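Local structure of protein argonaute (Aquifex aeolicus, 1YVU) at residues 560-574 with 589-601. The protein uses short single-stranded DNA guides to find complementary RNA targets and cleaves them with the help of divalent metal ions. Sequence-based numbering, arbitrary orientation.
Sequences FKKGSKIVVHRDGRL and YGYSLELLEIIKR
Ser-564 and Ser-592 open a run of backbone hydrogen bonds that zips two parallel strands together: the carbonyl of Ser-564 accepts from Ser-592 N, and the exchange continues strand to strand through Ile-566, Glu-594, Val-568, Leu-596 and Arg-570 to Ile-598 N. It is a worked example of parallel strand pairing, in which a bonded residue such as Ile-566 reaches two residues of the neighbouring strand. The straightest, Ile-566 N to Ser-592 O (2.6 Å, 177° at the hydrogen), lies near the start.

Apolar packing falls on both faces. Ile-566 CD1 sits over the Tyr-591 ring, 3.9 Å from its centroid, a CH-pi contact, while Tyr-589 CB lies over the rim of the opposite face. Farther along this side, Val-568 and Leu-595 run side by side, and Leu-574 CD1 reaches Leu-595 CB at 3.8 Å. On the other face Leu-596 CD1 and Ile-598 CD1 both touch the His-569 ring, whose ND1 is hydrogen-bonded to Thr-678.

Among the polar side chains, Tyr-591 OH donates to Phe-560 O (3.2 Å); with CG anti to its own carbonyl carbon (chi1 -64°), the ring is directed at the type II turn of Lys-561 to Ser-564, its edge meeting the carbonyl oxygens of Phe-560 and Lys-561. An alanine in place of Tyr-591 would be likely to strip Ile-566 CD1 of its aromatic cover and deprive Phe-560 O of this hydroxyl donor. Lys-565 bends across to Glu-594, its NZ a long 3.8 Å from OE2; that carboxylate is held more firmly by the backbone amides of Glu-649 and Leu-650. Lys-600 NZ approaches Asp-571 OD1 at 3.2 Å, a salt bridge with weak hydrogen-bond geometry.

Joined by helix 576-589, the strands form a right-handed beta-alpha-beta unit of the RNase H fold in the PIWI domain, which places Asp-571, by similarity a catalytic, metal-binding residue, just past a strand end beside Asp-502 and Asp-683.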
ATOM      1  N   PHE A 560      28.350  13.849  -4.673  1.00 44.48           N
ATOM      2  CA  PHE A 560      27.338  14.776  -5.117  1.00 43.60           C
ATOM      3  C   PHE A 560      27.683  16.118  -4.498  1.00 46.15           C
ATOM      4  O   PHE A 560      27.621  16.309  -3.275  1.00 39.18           O
ATOM      5  CB  PHE A 560      25.952  14.305  -4.714  1.00 35.48           C
ATOM      6  CG  PHE A 560      25.411  13.248  -5.607  1.00 33.75           C
ATOM      7  CD1 PHE A 560      25.453  11.896  -5.219  1.00 34.79           C
ATOM      8  CD2 PHE A 560      24.878  13.586  -6.866  1.00 37.66           C
ATOM      9  CE1 PHE A 560      24.976  10.868  -6.076  1.00 31.22           C
ATOM     10  CE2 PHE A 560      24.393  12.578  -7.747  1.00 36.47           C
ATOM     11  CZ  PHE A 560      24.445  11.207  -7.346  1.00 39.48           C
ATOM     12  N   LYS A 561      28.096  17.023  -5.380  1.00 50.95           N
ATOM     13  CA  LYS A 561      28.509  18.376  -5.042  1.00 51.00           C
ATOM     14  C   LYS A 561      27.302  19.232  -4.652  1.00 45.44           C
ATOM     15  O   LYS A 561      26.152  18.893  -4.943  1.00 39.51           O
ATOM     16  CB  LYS A 561      29.268  18.984  -6.236  1.00 56.66           C
ATOM     17  CG  LYS A 561      30.291  18.025  -6.856  1.00 57.01           C
ATOM     18  CD  LYS A 561      30.483  18.263  -8.349  1.00 67.99           C
ATOM     19  CE  LYS A 561      31.168  17.061  -9.015  1.00 73.17           C
ATOM     20  NZ  LYS A 561      31.627  17.354 -10.413  1.00 75.43           N
ATOM     21  N   LYS A 562      27.600  20.316  -3.942  1.00 50.59           N
ATOM     22  CA  LYS A 562      26.643  21.308  -3.437  1.00 54.91           C
ATOM     23  C   LYS A 562      25.871  21.924  -4.614  1.00 48.93           C
ATOM     24  O   LYS A 562      26.482  22.398  -5.567  1.00 49.72           O
ATOM     25  CB  LYS A 562      27.452  22.375  -2.657  1.00 56.32           C
ATOM     26  CG  LYS A 562      26.721  23.541  -1.959  1.00 55.69           C
ATOM     27  CD  LYS A 562      27.767  24.425  -1.232  1.00 64.16           C
ATOM     28  CE  LYS A 562      27.191  25.708  -0.613  1.00 60.52           C
ATOM     29  NZ  LYS A 562      28.119  26.370   0.360  1.00 57.50           N
ATOM     30  N   GLY A 563      24.544  21.787  -4.597  1.00 47.62           N
ATOM     31  CA  GLY A 563      23.708  22.347  -5.651  1.00 37.74           C
ATOM     32  C   GLY A 563      23.239  21.378  -6.717  1.00 34.42           C
ATOM     33  O   GLY A 563      22.883  21.775  -7.844  1.00 31.32           O
ATOM     34  N   SER A 564      23.271  20.097  -6.369  1.00 32.25           N
ATOM     35  CA  SER A 564      22.827  19.053  -7.275  1.00 29.87           C
ATOM     36  C   SER A 564      21.344  18.768  -6.956  1.00 24.92           C
ATOM     37  O   SER A 564      20.935  18.833  -5.786  1.00 24.91           O
ATOM     38  CB  SER A 564      23.748  17.827  -7.166  1.00 21.11           C
ATOM     39  OG  SER A 564      23.856  17.373  -5.846  1.00 20.42           O
ATOM     40  N   LYS A 565      20.539  18.564  -8.008  1.00 22.77           N
ATOM     41  CA  LYS A 565      19.092  18.320  -7.875  1.00 18.65           C
ATOM     42  C   LYS A 565      18.787  16.904  -7.467  1.00 21.93           C
ATOM     43  O   LYS A 565      19.249  15.952  -8.100  1.00 19.93           O
ATOM     44  CB  LYS A 565      18.354  18.665  -9.167  1.00 18.49           C
ATOM     45  CG  LYS A 565      16.859  18.468  -9.133  1.00  9.49           C
ATOM     46  CD  LYS A 565      16.129  19.536  -8.357  1.00 24.48           C
ATOM     47  CE  LYS A 565      15.932  20.804  -9.148  1.00 29.42           C
ATOM     48  NZ  LYS A 565      15.367  20.523 -10.506  1.00 42.55           N
ATOM     49  N   ILE A 566      18.049  16.771  -6.366  1.00 24.36           N
ATOM     50  CA  ILE A 566      17.707  15.462  -5.854  1.00 21.67           C
ATOM     51  C   ILE A 566      16.211  15.182  -5.711  1.00 24.34           C
ATOM     52  O   ILE A 566      15.487  15.863  -4.992  1.00 19.82           O
ATOM     53  CB  ILE A 566      18.519  15.168  -4.569  1.00 27.10           C
ATOM     54  CG1 ILE A 566      19.983  14.892  -4.962  1.00 34.62           C
ATOM     55  CG2 ILE A 566      17.996  13.949  -3.856  1.00 26.00           C
ATOM     56  CD1 ILE A 566      20.991  14.818  -3.853  1.00 43.86           C
ATOM     57  N   VAL A 567      15.768  14.163  -6.437  1.00 24.59           N
ATOM     58  CA  VAL A 567      14.380  13.734  -6.404  1.00 24.25           C
ATOM     59  C   VAL A 567      14.245  12.539  -5.476  1.00 21.73           C
ATOM     60  O   VAL A 567      14.925  11.529  -5.657  1.00 28.45           O
ATOM     61  CB  VAL A 567      13.866  13.367  -7.795  1.00 21.21           C
ATOM     62  CG1 VAL A 567      12.426  12.910  -7.722  1.00 23.47           C
ATOM     63  CG2 VAL A 567      13.969  14.569  -8.712  1.00 20.94           C
ATOM     64  N   VAL A 568      13.367  12.676  -4.483  1.00 21.64           N
ATOM     65  CA  VAL A 568      13.136  11.624  -3.520  1.00 19.37           C
ATOM     66  C   VAL A 568      11.763  11.073  -3.728  1.00 19.83           C
ATOM     67  O   VAL A 568      10.816  11.824  -3.888  1.00 22.22           O
ATOM     68  CB  VAL A 568      13.257  12.117  -2.048  1.00 23.07           C
ATOM     69  CG1 VAL A 568      12.982  10.971  -1.038  1.00 13.26           C
ATOM     70  CG2 VAL A 568      14.637  12.716  -1.804  1.00 21.85           C
ATOM     71  N   HIS A 569      11.667   9.748  -3.768  1.00 18.39           N
ATOM     72  CA  HIS A 569      10.385   9.058  -3.911  1.00 15.57           C
ATOM     73  C   HIS A 569      10.213   8.325  -2.622  1.00 15.92           C
ATOM     74  O   HIS A 569      11.125   7.603  -2.175  1.00 16.78           O
ATOM     75  CB  HIS A 569      10.403   8.034  -5.036  1.00 16.36           C
ATOM     76  CG  HIS A 569      10.539   8.617  -6.410  1.00 17.86           C
ATOM     77  ND1 HIS A 569      10.553   7.828  -7.543  1.00 14.57           N
ATOM     78  CD2 HIS A 569      10.657   9.895  -6.838  1.00 19.96           C
ATOM     79  CE1 HIS A 569      10.675   8.602  -8.606  1.00 13.82           C
ATOM     80  NE2 HIS A 569      10.739   9.860  -8.211  1.00 13.61           N
ATOM     81  N   ARG A 570       9.065   8.557  -1.999  1.00 18.68           N
ATOM     82  CA  ARG A 570       8.741   7.922  -0.739  1.00 20.79           C
ATOM     83  C   ARG A 570       7.687   6.899  -1.038  1.00 25.20           C
ATOM     84  O   ARG A 570       6.643   7.227  -1.619  1.00 32.07           O
ATOM     85  CB  ARG A 570       8.235   8.941   0.275  1.00  8.15           C
ATOM     86  CG  ARG A 570       7.886   8.342   1.621  1.00 13.22           C
ATOM     87  CD  ARG A 570       9.088   7.750   2.320  1.00 15.45           C
ATOM     88  NE  ARG A 570       8.773   7.296   3.669  1.00 12.88           N
ATOM     89  CZ  ARG A 570       8.129   6.173   3.956  1.00 15.32           C
ATOM     90  NH1 ARG A 570       7.710   5.362   2.972  1.00 18.72           N
ATOM     91  NH2 ARG A 570       7.964   5.829   5.235  1.00 10.22           N
ATOM     92  N   ASP A 571       7.949   5.672  -0.599  1.00 27.45           N
ATOM     93  CA  ASP A 571       7.051   4.556  -0.809  1.00 36.31           C
ATOM     94  C   ASP A 571       5.725   4.814  -0.114  1.00 38.77           C
ATOM     95  O   ASP A 571       4.657   4.447  -0.612  1.00 43.63           O
ATOM     96  CB  ASP A 571       7.725   3.293  -0.296  1.00 34.28           C
ATOM     97  CG  ASP A 571       6.881   2.030  -0.474  1.00 39.14           C
ATOM     98  OD1 ASP A 571       5.961   1.793   0.365  1.00 37.56           O
ATOM     99  OD2 ASP A 571       7.183   1.251  -1.417  1.00 39.47           O
ATOM    100  N   GLY A 572       5.774   5.494   1.009  1.00 41.79           N
ATOM    101  CA  GLY A 572       4.519   5.730   1.677  1.00 46.42           C
ATOM    102  C   GLY A 572       4.221   7.185   1.665  1.00 51.25           C
ATOM    103  O   GLY A 572       4.560   7.902   0.721  1.00 50.06           O
ATOM    104  N   ARG A 573       3.509   7.580   2.710  1.00 51.51           N
ATOM    105  CA  ARG A 573       3.166   8.961   2.937  1.00 54.88           C
ATOM    106  C   ARG A 573       4.334   9.480   3.785  1.00 54.64           C
ATOM    107  O   ARG A 573       4.800   8.802   4.709  1.00 58.59           O
ATOM    108  CB  ARG A 573       1.803   9.108   3.670  1.00 57.90           C
ATOM    109  CG  ARG A 573       0.538   9.152   2.760  1.00 65.25           C
ATOM    110  CD  ARG A 573      -0.632  10.009   3.362  1.00 64.76           C
ATOM    111  NE  ARG A 573      -1.836  10.116   2.503  1.00 63.94           N
ATOM    112  CZ  ARG A 573      -2.305  11.243   1.950  1.00 65.04           C
ATOM    113  NH1 ARG A 573      -1.685  12.405   2.129  1.00 63.20           N
ATOM    114  NH2 ARG A 573      -3.436  11.216   1.251  1.00 62.70           N
ATOM    115  N   LEU A 574       4.897  10.601   3.360  1.00 53.87           N
ATOM    116  CA  LEU A 574       5.988  11.251   4.066  1.00 50.19           C
ATOM    117  C   LEU A 574       5.441  11.847   5.361  1.00 56.75           C
ATOM    118  O   LEU A 574       4.604  12.757   5.322  1.00 60.15           O
ATOM    119  CB  LEU A 574       6.520  12.387   3.207  1.00 40.97           C
ATOM    120  CG  LEU A 574       7.746  12.205   2.352  1.00 33.92           C
ATOM    121  CD1 LEU A 574       7.802  13.304   1.341  1.00 33.48           C
ATOM    122  CD2 LEU A 574       8.967  12.203   3.221  1.00 34.91           C
ATOM    123  N   TYR A 589      23.535  20.270   3.348  1.00 31.01           N
ATOM    124  CA  TYR A 589      24.457  19.786   2.305  1.00 31.72           C
ATOM    125  C   TYR A 589      24.376  20.598   1.029  1.00 32.67           C
ATOM    126  O   TYR A 589      25.080  20.303   0.046  1.00 32.40           O
ATOM    127  CB  TYR A 589      24.176  18.333   1.949  1.00 35.01           C
ATOM    128  CG  TYR A 589      24.535  17.322   2.996  1.00 32.05           C
ATOM    129  CD1 TYR A 589      23.685  17.099   4.085  1.00 33.38           C
ATOM    130  CD2 TYR A 589      25.699  16.537   2.888  1.00 27.35           C
ATOM    131  CE1 TYR A 589      23.976  16.110   5.061  1.00 33.59           C
ATOM    132  CE2 TYR A 589      25.998  15.535   3.859  1.00 31.71           C
ATOM    133  CZ  TYR A 589      25.124  15.331   4.941  1.00 30.47           C
ATOM    134  OH  TYR A 589      25.350  14.362   5.894  1.00 35.29           O
ATOM    135  N   GLY A 590      23.456  21.561   1.037  1.00 30.95           N
ATOM    136  CA  GLY A 590      23.242  22.456  -0.084  1.00 31.76           C
ATOM    137  C   GLY A 590      22.687  21.791  -1.322  1.00 34.31           C
ATOM    138  O   GLY A 590      23.202  22.043  -2.403  1.00 38.61           O
ATOM    139  N   TYR A 591      21.691  20.912  -1.164  1.00 34.48           N
ATOM    140  CA  TYR A 591      21.046  20.214  -2.303  1.00 33.50           C
ATOM    141  C   TYR A 591      19.671  20.821  -2.685  1.00 26.92           C
ATOM    142  O   TYR A 591      18.980  21.389  -1.825  1.00 24.06           O
ATOM    143  CB  TYR A 591      20.823  18.703  -2.003  1.00 25.09           C
ATOM    144  CG  TYR A 591      22.050  17.833  -1.792  1.00 18.08           C
ATOM    145  CD1 TYR A 591      23.242  18.047  -2.528  1.00 22.81           C
ATOM    146  CD2 TYR A 591      22.030  16.791  -0.829  1.00 21.30           C
ATOM    147  CE1 TYR A 591      24.404  17.251  -2.300  1.00 27.31           C
ATOM    148  CE2 TYR A 591      23.189  15.970  -0.580  1.00 24.52           C
ATOM    149  CZ  TYR A 591      24.374  16.215  -1.321  1.00 25.89           C
ATOM    150  OH  TYR A 591      25.528  15.488  -1.063  1.00 27.99           O
ATOM    151  N   SER A 592      19.301  20.711  -3.970  1.00 30.06           N
ATOM    152  CA  SER A 592      17.984  21.164  -4.449  1.00 29.46           C
ATOM    153  C   SER A 592      17.059  19.913  -4.382  1.00 27.94           C
ATOM    154  O   SER A 592      17.171  18.966  -5.173  1.00 20.61           O
ATOM    155  CB  SER A 592      18.058  21.778  -5.864  1.00 25.43           C
ATOM    156  OG  SER A 592      16.809  22.333  -6.267  1.00 15.35           O
ATOM    157  N   LEU A 593      16.219  19.904  -3.348  1.00 26.15           N
ATOM    158  CA  LEU A 593      15.294  18.829  -3.071  1.00 22.85           C
ATOM    159  C   LEU A 593      13.924  18.884  -3.705  1.00 27.96           C
ATOM    160  O   LEU A 593      13.315  19.952  -3.829  1.00 34.58           O
ATOM    161  CB  LEU A 593      15.093  18.710  -1.579  1.00 24.56           C
ATOM    162  CG  LEU A 593      15.721  17.514  -0.866  1.00 31.63           C
ATOM    163  CD1 LEU A 593      17.230  17.513  -0.957  1.00 24.68           C
ATOM    164  CD2 LEU A 593      15.311  17.606   0.576  1.00 25.16           C
ATOM    165  N   GLU A 594      13.465  17.693  -4.099  1.00 28.73           N
ATOM    166  CA  GLU A 594      12.153  17.432  -4.684  1.00 24.18           C
ATOM    167  C   GLU A 594      11.669  16.202  -3.919  1.00 22.72           C
ATOM    168  O   GLU A 594      12.324  15.148  -3.942  1.00 18.47           O
ATOM    169  CB  GLU A 594      12.236  17.063  -6.164  1.00 21.71           C
ATOM    170  CG  GLU A 594      12.974  18.013  -7.085  1.00 27.07           C
ATOM    171  CD  GLU A 594      12.180  19.243  -7.521  1.00 38.50           C
ATOM    172  OE1 GLU A 594      10.958  19.134  -7.800  1.00 31.39           O
ATOM    173  OE2 GLU A 594      12.813  20.320  -7.637  1.00 35.55           O
ATOM    174  N   LEU A 595      10.578  16.376  -3.173  1.00 14.50           N
ATOM    175  CA  LEU A 595       9.985  15.300  -2.384  1.00 19.82           C
ATOM    176  C   LEU A 595       8.672  14.803  -2.933  1.00 18.78           C
ATOM    177  O   LEU A 595       7.718  15.577  -3.125  1.00 16.70           O
ATOM    178  CB  LEU A 595       9.754  15.720  -0.932  1.00 24.55           C
ATOM    179  CG  LEU A 595      10.954  16.140  -0.089  1.00 29.34           C
ATOM    180  CD1 LEU A 595      10.474  16.500   1.314  1.00 30.40           C
ATOM    181  CD2 LEU A 595      12.016  15.053  -0.062  1.00 26.03           C
ATOM    182  N   LEU A 596       8.633  13.507  -3.214  1.00 12.55           N
ATOM    183  CA  LEU A 596       7.424  12.885  -3.719  1.00 16.54           C
ATOM    184  C   LEU A 596       6.972  11.749  -2.832  1.00 19.80           C
ATOM    185  O   LEU A 596       7.792  11.001  -2.300  1.00 21.19           O
ATOM    186  CB  LEU A 596       7.612  12.338  -5.133  1.00 16.40           C
ATOM    187  CG  LEU A 596       8.194  13.233  -6.220  1.00 15.31           C
ATOM    188  CD1 LEU A 596       8.063  12.544  -7.516  1.00 16.17           C
ATOM    189  CD2 LEU A 596       7.461  14.508  -6.284  1.00 14.14           C
ATOM    190  N   GLU A 597       5.660  11.675  -2.640  1.00 17.82           N
ATOM    191  CA  GLU A 597       4.992  10.616  -1.887  1.00 20.40           C
ATOM    192  C   GLU A 597       4.460   9.722  -3.020  1.00 22.68           C
ATOM    193  O   GLU A 597       4.061  10.249  -4.070  1.00 20.16           O
ATOM    194  CB  GLU A 597       3.756  11.175  -1.181  1.00 20.10           C
ATOM    195  CG  GLU A 597       3.867  11.684   0.243  1.00 28.61           C
ATOM    196  CD  GLU A 597       2.494  12.194   0.769  1.00 34.07           C
ATOM    197  OE1 GLU A 597       1.497  12.129   0.005  1.00 34.53           O
ATOM    198  OE2 GLU A 597       2.399  12.661   1.942  1.00 36.69           O
ATOM    199  N   ILE A 598       4.519   8.396  -2.861  1.00 21.76           N
ATOM    200  CA  ILE A 598       3.978   7.489  -3.895  1.00 18.16           C
ATOM    201  C   ILE A 598       2.960   6.566  -3.247  1.00 16.84           C
ATOM    202  O   ILE A 598       3.313   5.589  -2.605  1.00 29.29           O
ATOM    203  CB  ILE A 598       5.082   6.725  -4.713  1.00 17.31           C
ATOM    204  CG1 ILE A 598       5.810   7.712  -5.633  1.00  9.39           C
ATOM    205  CG2 ILE A 598       4.450   5.622  -5.587  1.00  5.20           C
ATOM    206  CD1 ILE A 598       6.967   7.131  -6.355  1.00 14.22           C
ATOM    207  N   ILE A 599       1.688   6.916  -3.412  1.00 20.18           N
ATOM    208  CA  ILE A 599       0.577   6.182  -2.824  1.00 18.92           C
ATOM    209  C   ILE A 599       0.001   5.165  -3.799  1.00 24.87           C
ATOM    210  O   ILE A 599      -0.632   5.546  -4.795  1.00 28.54           O
ATOM    211  CB  ILE A 599      -0.542   7.169  -2.317  1.00 15.38           C
ATOM    212  CG1 ILE A 599      -0.070   7.914  -1.068  1.00  8.75           C
ATOM    213  CG2 ILE A 599      -1.846   6.421  -1.944  1.00 15.83           C
ATOM    214  CD1 ILE A 599       0.768   9.094  -1.318  1.00 11.95           C
ATOM    215  N   LYS A 600       0.180   3.880  -3.473  1.00 28.08           N
ATOM    216  CA  LYS A 600      -0.304   2.780  -4.307  1.00 25.21           C
ATOM    217  C   LYS A 600      -1.668   2.231  -3.934  1.00 27.51           C
ATOM    218  O   LYS A 600      -2.402   1.747  -4.803  1.00 27.68           O
ATOM    219  CB  LYS A 600       0.722   1.646  -4.390  1.00 27.74           C
ATOM    220  CG  LYS A 600       1.427   1.252  -3.119  1.00 25.19           C
ATOM    221  CD  LYS A 600       2.726   2.005  -2.923  1.00 31.33           C
ATOM    222  CE  LYS A 600       3.260   1.728  -1.521  1.00 31.10           C
ATOM    223  NZ  LYS A 600       3.649   0.290  -1.296  1.00 31.93           N
ATOM    224  N   ARG A 601      -2.019   2.376  -2.655  1.00 29.41           N
ATOM    225  CA  ARG A 601      -3.291   1.892  -2.115  1.00 31.30           C
ATOM    226  C   ARG A 601      -4.461   2.912  -2.061  1.00 28.92           C
ATOM    227  O   ARG A 601      -4.258   4.085  -1.773  1.00 23.82           O
ATOM    228  CB  ARG A 601      -3.045   1.297  -0.717  1.00 33.58           C
ATOM    229  CG  ARG A 601      -2.970  -0.241  -0.655  1.00 43.04           C
ATOM    230  CD  ARG A 601      -2.361  -0.747   0.668  1.00 47.69           C
ATOM    231  NE  ARG A 601      -0.902  -0.568   0.693  1.00 54.45           N
ATOM    232  CZ  ARG A 601      -0.081  -0.943   1.679  1.00 52.82           C
ATOM    233  NH1 ARG A 601      -0.545  -1.531   2.774  1.00 56.26           N
ATOM    234  NH2 ARG A 601       1.228  -0.751   1.553  1.00 52.74           N
TER